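Local coordinates for protein glucokinase (Leishmania braziliensis MHOM/BR/75/M2904, PDB 6EDI) that probably phosphorylates D-glucose with ATP, as a dimeric glucokinase of the actin-like ATPase clan, at residues 15-29 with 64-76. Sequence-based numbering, arbitrary orientation.
Sequences MVQTKEIALEQLALT and RSGLHIIYVRFKV
A parallel edge-strand pairing joins Val16–Glu20 to Leu67–Tyr71 in the six-stranded mixed sheet of one lobe of this actin-like ATPase fold. Strand 16-20 is one of the two outermost strands of the sheet within the chain, and strand 67-75 is bonded on its other margin to the antiparallel strand 51-58. The two axes run only 9° apart, and the backbone bonds alternate as parallel strands require: Gln17 N and Lys19 N give to Leu67 O and Ile69 O, while Gln17 O and Lys19 O receive Ile69 N and Tyr71 N. The ladder ends with Ile21 N bound to Tyr71 O at 2.9 Å.

Side chains decorate both faces. On the face of Thr18 and Glu20, the Tyr71 ring is turned back over the neighbouring strand because its CG sits between the backbone N and the carbonyl carbon (chi1 65°). Glu20 CA lies over the ring centre, whereas Thr18 CG2 meets the ring edge in plane, 3.3 Å from Tyr71 CE2. Arg53 makes a cation-pi contact with the same ring, and Leu401 of helix 399-409 also packs on Tyr71. The extended Glu20 side chain reaches Arg73 in a salt bridge whose hydrogen bond, Arg73 NH2 to Glu20 OE1, is long (3.4 Å) and weak.

On the other face Ile70 is the main apolar contact. Its CD1 packs tightly on Lys19 CB and meets Thr29 CG2 of helix 26-32 tip to tip (3.8 Å), while its CG2 presses on Ile21 CD1. Beyond the ladder, Leu23 CB rests on Val72 CG1. Near the strand starts, Gln17 and His68 run side by side with amide and ring planes almost perpendicular; the 2.5 Å between His68 NE2 and Gln17 OE1 is unusually short, so the detail of this hydrogen bond is doubtful.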
# COMPACT_ATOMS: atom_id res chain seq x y z
N MET A 15 18.27 20.98 -14.63
CA MET A 15 17.16 20.21 -15.17
C MET A 15 17.59 18.79 -15.54
O MET A 15 18.70 18.36 -15.24
CB MET A 15 16.56 20.92 -16.39
CG MET A 15 17.55 21.23 -17.50
SD MET A 15 16.92 22.43 -18.72
CE MET A 15 17.10 23.97 -17.82
N VAL A 16 16.68 18.06 -16.18
CA VAL A 16 16.96 16.69 -16.62
C VAL A 16 17.51 16.70 -18.04
O VAL A 16 16.81 17.10 -18.97
CB VAL A 16 15.70 15.83 -16.58
CG1 VAL A 16 16.03 14.40 -16.99
CG2 VAL A 16 15.06 15.85 -15.19
N GLN A 17 18.75 16.26 -18.23
CA GLN A 17 19.27 16.17 -19.60
C GLN A 17 19.35 14.73 -20.02
O GLN A 17 19.95 13.89 -19.34
CB GLN A 17 20.64 16.83 -19.73
CG GLN A 17 20.67 18.28 -19.29
CD GLN A 17 22.08 18.79 -19.14
OE1 GLN A 17 22.51 19.16 -18.04
NE2 GLN A 17 22.83 18.82 -20.25
N THR A 18 18.75 14.44 -21.16
CA THR A 18 18.68 13.08 -21.66
C THR A 18 19.18 13.04 -23.11
O THR A 18 18.68 13.76 -23.97
CB THR A 18 17.25 12.57 -21.58
OG1 THR A 18 16.89 12.40 -20.21
CG2 THR A 18 17.12 11.25 -22.28
N LYS A 19 20.19 12.20 -23.36
CA LYS A 19 20.72 12.03 -24.70
C LYS A 19 20.58 10.57 -25.13
O LYS A 19 21.06 9.66 -24.46
CB LYS A 19 22.19 12.44 -24.76
CG LYS A 19 22.52 13.62 -25.66
CD LYS A 19 22.45 14.96 -24.92
CE LYS A 19 22.89 16.12 -25.82
NZ LYS A 19 22.96 17.41 -25.08
N GLU A 20 19.94 10.35 -26.27
CA GLU A 20 19.94 9.02 -26.85
C GLU A 20 21.13 8.96 -27.80
O GLU A 20 21.35 9.89 -28.56
CB GLU A 20 18.64 8.77 -27.61
CG GLU A 20 18.61 7.45 -28.36
CD GLU A 20 17.35 7.28 -29.17
OE1 GLU A 20 16.31 7.85 -28.79
OE2 GLU A 20 17.42 6.56 -30.19
N ILE A 21 21.91 7.88 -27.72
CA ILE A 21 23.09 7.73 -28.55
C ILE A 21 23.13 6.35 -29.20
O ILE A 21 22.55 5.39 -28.69
CB ILE A 21 24.40 7.90 -27.74
CG1 ILE A 21 24.41 6.93 -26.56
CG2 ILE A 21 24.56 9.34 -27.28
CD1 ILE A 21 25.78 6.72 -25.98
N ALA A 22 23.83 6.26 -30.32
CA ALA A 22 24.09 4.96 -30.93
C ALA A 22 24.98 4.16 -30.00
O ALA A 22 25.84 4.73 -29.34
CB ALA A 22 24.75 5.13 -32.28
N LEU A 23 24.82 2.84 -29.97
CA LEU A 23 25.69 2.00 -29.13
C LEU A 23 27.18 2.24 -29.40
O LEU A 23 27.99 2.24 -28.47
CB LEU A 23 25.36 0.52 -29.29
CG LEU A 23 26.39 -0.48 -28.75
CD1 LEU A 23 26.58 -0.34 -27.25
CD2 LEU A 23 25.95 -1.89 -29.07
N GLU A 24 27.52 2.45 -30.66
CA GLU A 24 28.91 2.67 -31.04
C GLU A 24 29.46 3.96 -30.42
O GLU A 24 30.67 4.08 -30.21
CB GLU A 24 29.06 2.68 -32.56
CG GLU A 24 28.52 1.43 -33.27
CD GLU A 24 26.98 1.35 -33.29
OE1 GLU A 24 26.32 2.39 -33.48
OE2 GLU A 24 26.44 0.24 -33.08
N GLN A 25 28.57 4.89 -30.10
CA GLN A 25 28.98 6.20 -29.55
C GLN A 25 29.04 6.22 -28.03
O GLN A 25 29.27 7.28 -27.45
CB GLN A 25 28.00 7.30 -29.97
CG GLN A 25 27.85 7.56 -31.46
CD GLN A 25 26.68 8.51 -31.74
OE1 GLN A 25 25.54 8.23 -31.36
NE2 GLN A 25 26.97 9.64 -32.39
N LEU A 26 28.82 5.08 -27.38
CA LEU A 26 28.73 5.04 -25.91
C LEU A 26 30.00 5.52 -25.19
O LEU A 26 29.96 6.49 -24.44
CB LEU A 26 28.29 3.67 -25.39
CG LEU A 26 28.20 3.48 -23.86
CD1 LEU A 26 27.24 4.47 -23.24
CD2 LEU A 26 27.80 2.06 -23.50
N ALA A 27 31.12 4.85 -25.42
CA ALA A 27 32.34 5.21 -24.71
C ALA A 27 32.74 6.64 -25.05
O ALA A 27 33.17 7.41 -24.19
CB ALA A 27 33.45 4.26 -25.06
N LEU A 28 32.60 6.99 -26.32
CA LEU A 28 32.81 8.34 -26.82
C LEU A 28 32.04 9.39 -26.01
O LEU A 28 32.54 10.48 -25.72
CB LEU A 28 32.39 8.36 -28.28
CG LEU A 28 32.15 9.59 -29.14
CD1 LEU A 28 32.22 9.17 -30.61
CD2 LEU A 28 30.81 10.26 -28.85
N THR A 29 30.80 9.04 -25.67
CA THR A 29 29.91 9.91 -24.92
C THR A 29 30.33 9.95 -23.46
O THR A 29 30.36 11.01 -22.84
CB THR A 29 28.47 9.43 -25.07
OG1 THR A 29 28.02 9.69 -26.40
CG2 THR A 29 27.53 10.12 -24.08
N ARG A 64 19.67 22.39 -7.19
CA ARG A 64 19.16 22.18 -8.53
C ARG A 64 20.05 21.08 -9.10
O ARG A 64 20.94 21.35 -9.91
CB ARG A 64 19.29 23.45 -9.37
CG ARG A 64 19.33 24.75 -8.58
CD ARG A 64 20.73 25.35 -8.59
NE ARG A 64 21.32 25.37 -9.93
CZ ARG A 64 21.14 26.33 -10.82
NH1 ARG A 64 20.38 27.38 -10.53
NH2 ARG A 64 21.71 26.25 -12.02
N SER A 65 19.81 19.85 -8.66
CA SER A 65 20.76 18.75 -8.85
C SER A 65 21.24 18.53 -10.28
O SER A 65 22.41 18.22 -10.50
CB SER A 65 20.22 17.44 -8.27
OG SER A 65 20.95 16.31 -8.72
N GLY A 66 20.36 18.72 -11.25
CA GLY A 66 20.68 18.32 -12.61
C GLY A 66 20.80 16.81 -12.64
O GLY A 66 21.62 16.21 -11.94
N LEU A 67 19.96 16.17 -13.44
CA LEU A 67 20.03 14.73 -13.57
C LEU A 67 20.40 14.49 -15.01
O LEU A 67 19.88 15.17 -15.88
CB LEU A 67 18.67 14.11 -13.24
CG LEU A 67 18.23 14.23 -11.77
CD1 LEU A 67 16.77 13.87 -11.60
CD2 LEU A 67 19.10 13.36 -10.89
N HIS A 68 21.31 13.55 -15.25
CA HIS A 68 21.74 13.24 -16.61
C HIS A 68 21.48 11.77 -16.92
O HIS A 68 21.72 10.90 -16.09
CB HIS A 68 23.22 13.59 -16.83
CG HIS A 68 23.52 15.05 -16.72
ND1 HIS A 68 24.67 15.54 -16.14
CD2 HIS A 68 22.83 16.14 -17.13
CE1 HIS A 68 24.67 16.86 -16.18
NE2 HIS A 68 23.56 17.25 -16.78
N ILE A 69 20.99 11.51 -18.13
CA ILE A 69 20.81 10.14 -18.59
C ILE A 69 21.39 10.03 -20.00
O ILE A 69 21.27 10.95 -20.81
CB ILE A 69 19.32 9.70 -18.59
CG1 ILE A 69 18.70 9.94 -17.21
CG2 ILE A 69 19.18 8.23 -18.95
CD1 ILE A 69 17.20 9.59 -17.11
N ILE A 70 22.06 8.91 -20.25
CA ILE A 70 22.48 8.56 -21.60
C ILE A 70 21.94 7.17 -21.85
O ILE A 70 22.10 6.29 -21.02
CB ILE A 70 24.00 8.49 -21.71
CG1 ILE A 70 24.62 9.85 -21.49
CG2 ILE A 70 24.38 7.96 -23.09
CD1 ILE A 70 24.16 10.90 -22.44
N TYR A 71 21.31 6.93 -23.00
CA TYR A 71 20.84 5.58 -23.28
C TYR A 71 20.97 5.23 -24.75
O TYR A 71 20.96 6.11 -25.61
CB TYR A 71 19.38 5.39 -22.82
CG TYR A 71 18.39 6.24 -23.56
CD1 TYR A 71 17.85 5.84 -24.78
CD2 TYR A 71 17.98 7.47 -23.05
CE1 TYR A 71 16.95 6.63 -25.46
CE2 TYR A 71 17.07 8.26 -23.73
CZ TYR A 71 16.56 7.83 -24.93
OH TYR A 71 15.66 8.63 -25.59
N VAL A 72 21.10 3.94 -25.01
CA VAL A 72 21.07 3.38 -26.35
C VAL A 72 19.71 2.74 -26.54
O VAL A 72 19.23 2.02 -25.66
CB VAL A 72 22.16 2.31 -26.51
CG1 VAL A 72 22.07 1.64 -27.87
CG2 VAL A 72 23.53 2.91 -26.29
N ARG A 73 19.06 3.01 -27.66
CA ARG A 73 17.80 2.33 -27.92
C ARG A 73 18.08 1.05 -28.69
O ARG A 73 18.59 1.09 -29.81
CB ARG A 73 16.83 3.22 -28.70
CG ARG A 73 15.50 2.55 -29.01
CD ARG A 73 14.61 3.45 -29.85
NE ARG A 73 14.44 4.78 -29.26
CZ ARG A 73 13.52 5.09 -28.36
NH1 ARG A 73 12.68 4.16 -27.93
NH2 ARG A 73 13.43 6.32 -27.88
N PHE A 74 17.78 -0.08 -28.07
CA PHE A 74 17.91 -1.37 -28.73
C PHE A 74 16.54 -1.76 -29.23
O PHE A 74 15.53 -1.27 -28.73
CB PHE A 74 18.45 -2.42 -27.76
CG PHE A 74 19.89 -2.23 -27.38
CD1 PHE A 74 20.90 -2.81 -28.13
CD2 PHE A 74 20.24 -1.47 -26.27
CE1 PHE A 74 22.25 -2.63 -27.79
CE2 PHE A 74 21.57 -1.29 -25.92
CZ PHE A 74 22.58 -1.88 -26.68
N LYS A 75 16.50 -2.63 -30.24
CA LYS A 75 15.22 -3.06 -30.79
C LYS A 75 14.98 -4.52 -30.45
O LYS A 75 15.82 -5.37 -30.74
CB LYS A 75 15.18 -2.84 -32.31
CG LYS A 75 14.96 -1.39 -32.71
CD LYS A 75 16.25 -0.57 -32.62
CE LYS A 75 15.97 0.92 -32.41
NZ LYS A 75 17.21 1.75 -32.50
N VAL A 76 13.84 -4.79 -29.83
CA VAL A 76 13.42 -6.15 -29.53
C VAL A 76 12.91 -6.81 -30.81
O VAL A 76 11.71 -6.79 -31.12
CB VAL A 76 12.32 -6.19 -28.44
CG1 VAL A 76 12.21 -7.59 -27.86
CG2 VAL A 76 12.63 -5.16 -27.35